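Local coordinates for protein mannan endo-1,4-beta-mannosidase (Cryptopygus antarcticus, PDB 4OOU) that hydrolyses internal beta-1,4-mannosidic linkages in mannans, galactomannans and glucomannans, cutting beta-1,4-mannan to mannobiose, mannotriose and mannotetraose, at residues Gln143-Ile156 with Lys212-Ile225. Numbering follows the deposited sequence.
Sequences QNLFWDESKLNSYI and KFPMKQILKTINWI
F146 overlaps F213 in a face-to-face stack, centroids 3.8 Å apart and planes tilted by 29°. The other face of the F146 ring takes the methyl of T221, a CH-pi contact with CG2 4.1 Å from the ring centroid, so the phenyl is sandwiched between the loop before helix 215-232 and that helix's first turns. T221 holds OG1 beside its backbone N and anti to the carbonyl carbon (chi1 -61°), which brings the hydroxyl to Q217 O, to which it donates at 2.8 Å, and leaves CG2 anti to N, facing the ring. With an alanine at F146, F213 would probably lose its stacking partner and the T221 methyl the ring it packs on, opening a gap between the two segments. W147, next along, is covered on one face by the aliphatic part of Q217: the CG of Q217 sits above the six-membered ring, 4.0 Å from its centroid. The far rim of the indole reaches P214, CH2 to CD 3.5 Å.

Beyond the turn, D148 caps helix 149-167, its OD1 accepting from S150 OG and K151 N. From the first turn E149 reaches across to K220, a salt bridge with NZ 2.8 Å from OE2 on the anti side of the carboxylate, while its OE1 lies at the edge of the W224 indole. Deeper in, L152 packs against W224 and I225, its CD1 4.0 Å from I225 CG1. The axes of 149-156 and 215-225 come within 11.0 Å of each other and cross at -35°, both helices pointing the same general way, as neighbouring outer helices of a TIM barrel do. N144 and W147 to K151 bind substrate, so this packing joins a stretch of the mannan-binding site to the outer helical layer of the glycoside hydrolase family 5 (beta/alpha)8 barrel.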
loop_
_atom_site.group_PDB
_atom_site.type_symbol
_atom_site.label_atom_id
_atom_site.label_comp_id
_atom_site.label_asym_id
_atom_site.label_seq_id
_atom_site.Cartn_x
_atom_site.Cartn_y
_atom_site.Cartn_z
ATOM N N GLN A 143 3.730 -17.816 5.346
ATOM C CA GLN A 143 3.209 -17.889 6.704
ATOM C C GLN A 143 4.352 -18.026 7.708
ATOM O O GLN A 143 4.355 -17.353 8.732
ATOM C CB GLN A 143 2.243 -19.040 6.840
ATOM C CG GLN A 143 0.937 -18.785 6.129
ATOM C CD GLN A 143 0.093 -20.025 5.999
ATOM O OE1 GLN A 143 0.250 -20.959 6.753
ATOM N NE2 GLN A 143 -0.807 -20.040 5.020
ATOM N N ASN A 144 5.342 -18.858 7.402
ATOM C CA ASN A 144 6.448 -19.059 8.332
ATOM C C ASN A 144 7.403 -17.872 8.417
ATOM O O ASN A 144 8.189 -17.798 9.341
ATOM C CB ASN A 144 7.231 -20.343 8.012
ATOM C CG ASN A 144 6.400 -21.623 8.214
ATOM O OD1 ASN A 144 6.523 -22.562 7.421
ATOM N ND2 ASN A 144 5.553 -21.663 9.266
ATOM N N LEU A 145 7.336 -16.941 7.468
ATOM C CA LEU A 145 8.106 -15.701 7.591
ATOM C C LEU A 145 7.684 -14.897 8.835
ATOM O O LEU A 145 8.498 -14.199 9.433
ATOM C CB LEU A 145 7.980 -14.852 6.321
ATOM C CG LEU A 145 9.045 -14.998 5.222
ATOM C CD1 LEU A 145 9.718 -16.367 5.147
ATOM C CD2 LEU A 145 8.433 -14.629 3.875
ATOM N N PHE A 146 6.415 -15.001 9.211
ATOM C CA PHE A 146 5.913 -14.392 10.447
ATOM C C PHE A 146 6.457 -14.993 11.733
ATOM O O PHE A 146 6.497 -14.307 12.741
ATOM C CB PHE A 146 4.393 -14.448 10.489
ATOM C CG PHE A 146 3.764 -13.512 9.533
ATOM C CD1 PHE A 146 3.465 -13.913 8.257
ATOM C CD2 PHE A 146 3.569 -12.196 9.879
ATOM C CE1 PHE A 146 2.919 -13.025 7.350
ATOM C CE2 PHE A 146 3.015 -11.299 8.985
ATOM C CZ PHE A 146 2.685 -11.716 7.717
ATOM N N TRP A 147 6.866 -16.257 11.715
ATOM C CA TRP A 147 7.314 -16.899 12.932
ATOM C C TRP A 147 8.844 -17.114 13.044
ATOM O O TRP A 147 9.404 -16.966 14.134
ATOM C CB TRP A 147 6.584 -18.204 13.081
ATOM C CG TRP A 147 5.093 -18.090 13.165
ATOM C CD1 TRP A 147 4.218 -18.236 12.146
ATOM C CD2 TRP A 147 4.304 -17.847 14.338
ATOM N NE1 TRP A 147 2.920 -18.102 12.598
ATOM C CE2 TRP A 147 2.948 -17.873 13.943
ATOM C CE3 TRP A 147 4.612 -17.617 15.692
ATOM C CZ2 TRP A 147 1.897 -17.667 14.839
ATOM C CZ3 TRP A 147 3.567 -17.408 16.590
ATOM C CH2 TRP A 147 2.218 -17.445 16.158
ATOM N N ASP A 148 9.512 -17.415 11.926
ATOM C CA ASP A 148 10.919 -17.859 11.918
ATOM C C ASP A 148 11.916 -16.740 11.601
ATOM O O ASP A 148 12.114 -16.375 10.439
ATOM C CB ASP A 148 11.072 -18.993 10.899
ATOM C CG ASP A 148 12.354 -19.786 11.058
ATOM O OD1 ASP A 148 13.462 -19.218 11.198
ATOM O OD2 ASP A 148 12.242 -21.016 10.991
ATOM N N GLU A 149 12.586 -16.240 12.635
ATOM C CA GLU A 149 13.537 -15.152 12.478
ATOM C C GLU A 149 14.591 -15.419 11.404
ATOM O O GLU A 149 14.994 -14.491 10.716
ATOM C CB GLU A 149 14.237 -14.836 13.802
ATOM C CG GLU A 149 13.307 -14.448 14.945
ATOM C CD GLU A 149 14.005 -13.728 16.090
ATOM O OE1 GLU A 149 15.262 -13.582 16.081
ATOM O OE2 GLU A 149 13.268 -13.297 17.012
ATOM N N SER A 150 15.052 -16.662 11.250
ATOM C CA SER A 150 16.111 -16.966 10.240
ATOM C C SER A 150 15.559 -16.963 8.820
ATOM O O SER A 150 16.228 -16.501 7.881
ATOM C CB SER A 150 16.839 -18.299 10.525
ATOM O OG SER A 150 15.948 -19.409 10.535
ATOM N N LYS A 151 14.336 -17.474 8.675
ATOM C CA LYS A 151 13.705 -17.570 7.374
ATOM C C LYS A 151 13.322 -16.189 6.865
ATOM O O LYS A 151 13.350 -15.934 5.660
ATOM C CB LYS A 151 12.481 -18.494 7.441
ATOM C CG LYS A 151 12.785 -19.988 7.645
ATOM C CD LYS A 151 11.512 -20.830 7.778
ATOM C CE LYS A 151 11.808 -22.330 7.923
ATOM N NZ LYS A 151 10.599 -23.185 8.104
ATOM N N LEU A 152 12.975 -15.287 7.778
ATOM C CA LEU A 152 12.668 -13.889 7.406
ATOM C C LEU A 152 13.883 -13.170 6.886
ATOM O O LEU A 152 13.808 -12.451 5.866
ATOM C CB LEU A 152 12.111 -13.105 8.597
ATOM C CG LEU A 152 11.572 -11.678 8.354
ATOM C CD1 LEU A 152 10.794 -11.516 7.058
ATOM C CD2 LEU A 152 10.677 -11.288 9.512
ATOM N N ASN A 153 15.001 -13.367 7.587
ATOM C CA ASN A 153 16.257 -12.826 7.126
ATOM C C ASN A 153 16.672 -13.391 5.765
ATOM O O ASN A 153 17.382 -12.714 5.015
ATOM C CB ASN A 153 17.386 -13.030 8.147
ATOM C CG ASN A 153 17.285 -12.076 9.332
ATOM O OD1 ASN A 153 17.287 -10.846 9.174
ATOM N ND2 ASN A 153 17.207 -12.646 10.534
ATOM N N SER A 154 16.249 -14.607 5.429
ATOM C CA SER A 154 16.604 -15.117 4.120
ATOM C C SER A 154 15.836 -14.290 3.128
ATOM O O SER A 154 16.386 -13.892 2.087
ATOM C CB SER A 154 16.329 -16.618 3.962
ATOM O OG SER A 154 15.015 -16.942 4.310
ATOM N N TYR A 155 14.575 -13.987 3.463
ATOM C CA TYR A 155 13.762 -13.141 2.572
ATOM C C TYR A 155 14.463 -11.808 2.389
ATOM O O TYR A 155 14.705 -11.361 1.271
ATOM C CB TYR A 155 12.343 -12.908 3.082
ATOM C CG TYR A 155 11.621 -11.839 2.271
ATOM C CD1 TYR A 155 11.311 -12.041 0.923
ATOM C CD2 TYR A 155 11.258 -10.616 2.843
ATOM C CE1 TYR A 155 10.660 -11.060 0.172
ATOM C CE2 TYR A 155 10.629 -9.632 2.093
ATOM C CZ TYR A 155 10.320 -9.856 0.759
ATOM O OH TYR A 155 9.682 -8.874 0.022
ATOM N N ILE A 156 14.811 -11.206 3.503
ATOM C CA ILE A 156 15.440 -9.911 3.491
ATOM C C ILE A 156 16.696 -9.912 2.643
ATOM O O ILE A 156 16.867 -9.053 1.781
ATOM C CB ILE A 156 15.724 -9.428 4.932
ATOM C CG1 ILE A 156 14.380 -9.071 5.601
ATOM C CG2 ILE A 156 16.650 -8.209 4.930
ATOM C CD1 ILE A 156 14.375 -8.988 7.107
ATOM N N LYS A 212 -4.378 -16.684 11.597
ATOM C CA LYS A 212 -3.008 -17.243 11.584
ATOM C C LYS A 212 -1.993 -16.564 12.499
ATOM O O LYS A 212 -1.193 -17.230 13.134
ATOM C CB LYS A 212 -2.444 -17.219 10.146
ATOM C CG LYS A 212 -3.410 -17.786 9.113
ATOM C CD LYS A 212 -2.794 -17.859 7.729
ATOM C CE LYS A 212 -3.837 -18.262 6.684
ATOM N NZ LYS A 212 -4.260 -19.689 6.799
ATOM N N PHE A 213 -2.004 -15.239 12.529
ATOM C CA PHE A 213 -0.951 -14.474 13.176
ATOM C C PHE A 213 -1.476 -13.580 14.311
ATOM O O PHE A 213 -2.446 -12.841 14.135
ATOM C CB PHE A 213 -0.270 -13.556 12.166
ATOM C CG PHE A 213 0.004 -14.193 10.828
ATOM C CD1 PHE A 213 0.941 -15.203 10.708
ATOM C CD2 PHE A 213 -0.645 -13.745 9.683
ATOM C CE1 PHE A 213 1.199 -15.772 9.488
ATOM C CE2 PHE A 213 -0.379 -14.320 8.456
ATOM C CZ PHE A 213 0.540 -15.338 8.359
ATOM N N PRO A 214 -0.817 -13.613 15.475
ATOM C CA PRO A 214 -1.117 -12.607 16.466
ATOM C C PRO A 214 -0.491 -11.249 16.105
ATOM O O PRO A 214 0.601 -11.175 15.485
ATOM C CB PRO A 214 -0.487 -13.174 17.739
ATOM C CG PRO A 214 -0.255 -14.617 17.458
ATOM C CD PRO A 214 0.072 -14.650 16.010
ATOM N N MET A 215 -1.178 -10.179 16.499
ATOM C CA MET A 215 -0.699 -8.848 16.199
ATOM C C MET A 215 0.782 -8.743 16.459
ATOM O O MET A 215 1.496 -8.096 15.693
ATOM C CB MET A 215 -1.416 -7.812 17.033
ATOM C CG MET A 215 -1.249 -6.408 16.500
ATOM S SD MET A 215 -2.303 -6.155 15.081
ATOM C CE MET A 215 -1.057 -5.481 14.000
ATOM N N LYS A 216 1.257 -9.372 17.530
ATOM C CA LYS A 216 2.669 -9.271 17.840
ATOM C C LYS A 216 3.534 -9.740 16.667
ATOM O O LYS A 216 4.494 -9.067 16.308
ATOM C CB LYS A 216 3.057 -10.033 19.116
ATOM C CG LYS A 216 4.567 -9.926 19.376
ATOM C CD LYS A 216 5.023 -10.330 20.769
ATOM C CE LYS A 216 6.450 -9.844 20.958
ATOM N NZ LYS A 216 7.039 -10.339 22.221
ATOM N N GLN A 217 3.217 -10.892 16.087
ATOM C CA GLN A 217 4.023 -11.393 14.970
ATOM C C GLN A 217 3.834 -10.525 13.749
ATOM O O GLN A 217 4.823 -10.143 13.100
ATOM C CB GLN A 217 3.723 -12.845 14.643
ATOM C CG GLN A 217 4.001 -13.789 15.803
ATOM C CD GLN A 217 5.407 -13.644 16.329
ATOM O OE1 GLN A 217 6.386 -13.848 15.602
ATOM N NE2 GLN A 217 5.523 -13.269 17.605
ATOM N N ILE A 218 2.584 -10.168 13.454
ATOM C CA ILE A 218 2.330 -9.198 12.373
ATOM C C ILE A 218 3.258 -7.989 12.469
ATOM O O ILE A 218 3.966 -7.684 11.516
ATOM C CB ILE A 218 0.876 -8.673 12.324
ATOM C CG1 ILE A 218 -0.094 -9.794 11.891
ATOM C CG2 ILE A 218 0.806 -7.471 11.378
ATOM C CD1 ILE A 218 -1.556 -9.428 11.921
ATOM N N LEU A 219 3.241 -7.318 13.622
ATOM C CA LEU A 219 3.980 -6.056 13.824
ATOM C C LEU A 219 5.476 -6.242 13.841
ATOM O O LEU A 219 6.199 -5.359 13.376
ATOM C CB LEU A 219 3.560 -5.364 15.142
ATOM C CG LEU A 219 2.117 -4.855 15.184
ATOM C CD1 LEU A 219 1.764 -4.355 16.569
ATOM C CD2 LEU A 219 1.927 -3.764 14.140
ATOM N N LYS A 220 5.929 -7.365 14.398
ATOM C CA LYS A 220 7.341 -7.707 14.394
ATOM C C LYS A 220 7.778 -7.935 12.943
ATOM O O LYS A 220 8.827 -7.451 12.473
ATOM C CB LYS A 220 7.564 -8.980 15.196
ATOM C CG LYS A 220 9.036 -9.345 15.344
ATOM C CD LYS A 220 9.268 -10.847 15.333
ATOM C CE LYS A 220 10.562 -11.178 16.031
ATOM N NZ LYS A 220 10.699 -12.640 16.111
ATOM N N THR A 221 6.954 -8.682 12.221
ATOM C CA THR A 221 7.282 -8.983 10.845
ATOM C C THR A 221 7.367 -7.708 10.017
ATOM O O THR A 221 8.331 -7.522 9.250
ATOM C CB THR A 221 6.281 -9.971 10.265
ATOM O OG1 THR A 221 6.367 -11.166 11.026
ATOM C CG2 THR A 221 6.586 -10.277 8.829
ATOM N N ILE A 222 6.409 -6.802 10.191
ATOM C CA ILE A 222 6.469 -5.604 9.366
ATOM C C ILE A 222 7.591 -4.655 9.854
ATOM O O ILE A 222 8.270 -4.033 9.045
ATOM C CB ILE A 222 5.067 -4.984 8.912
ATOM C CG1 ILE A 222 5.092 -3.462 8.905
ATOM C CG2 ILE A 222 3.803 -5.504 9.636
ATOM C CD1 ILE A 222 4.568 -2.863 10.167
ATOM N N ASN A 223 7.849 -4.633 11.152
ATOM C CA ASN A 223 8.986 -3.875 11.703
ATOM C C ASN A 223 10.316 -4.293 11.071
ATOM O O ASN A 223 11.029 -3.453 10.495
ATOM C CB ASN A 223 9.034 -4.036 13.235
ATOM C CG ASN A 223 10.176 -3.263 13.891
ATOM O OD1 ASN A 223 10.948 -3.841 14.670
ATOM N ND2 ASN A 223 10.275 -1.950 13.597
ATOM N N TRP A 224 10.613 -5.590 11.123
ATOM C CA TRP A 224 11.855 -6.082 10.547
ATOM C C TRP A 224 11.943 -5.729 9.077
ATOM O O TRP A 224 13.014 -5.347 8.593
ATOM C CB TRP A 224 11.998 -7.590 10.688
ATOM C CG TRP A 224 12.360 -8.041 12.047
ATOM C CD1 TRP A 224 11.905 -7.534 13.209
ATOM C CD2 TRP A 224 13.227 -9.131 12.394
ATOM N NE1 TRP A 224 12.424 -8.222 14.264
ATOM C CE2 TRP A 224 13.239 -9.214 13.799
ATOM C CE3 TRP A 224 13.994 -10.048 11.653
ATOM C CZ2 TRP A 224 13.993 -10.177 14.500
ATOM C CZ3 TRP A 224 14.757 -11.009 12.351
ATOM C CH2 TRP A 224 14.741 -11.063 13.762
ATOM N N ILE A 225 10.826 -5.867 8.354
ATOM C CA ILE A 225 10.868 -5.650 6.920
ATOM C C ILE A 225 11.113 -4.186 6.545
ATOM O O ILE A 225 11.962 -3.899 5.692
ATOM C CB ILE A 225 9.625 -6.208 6.236
ATOM C CG1 ILE A 225 9.626 -7.736 6.337
ATOM C CG2 ILE A 225 9.611 -5.828 4.762
ATOM C CD1 ILE A 225 8.294 -8.362 5.964
#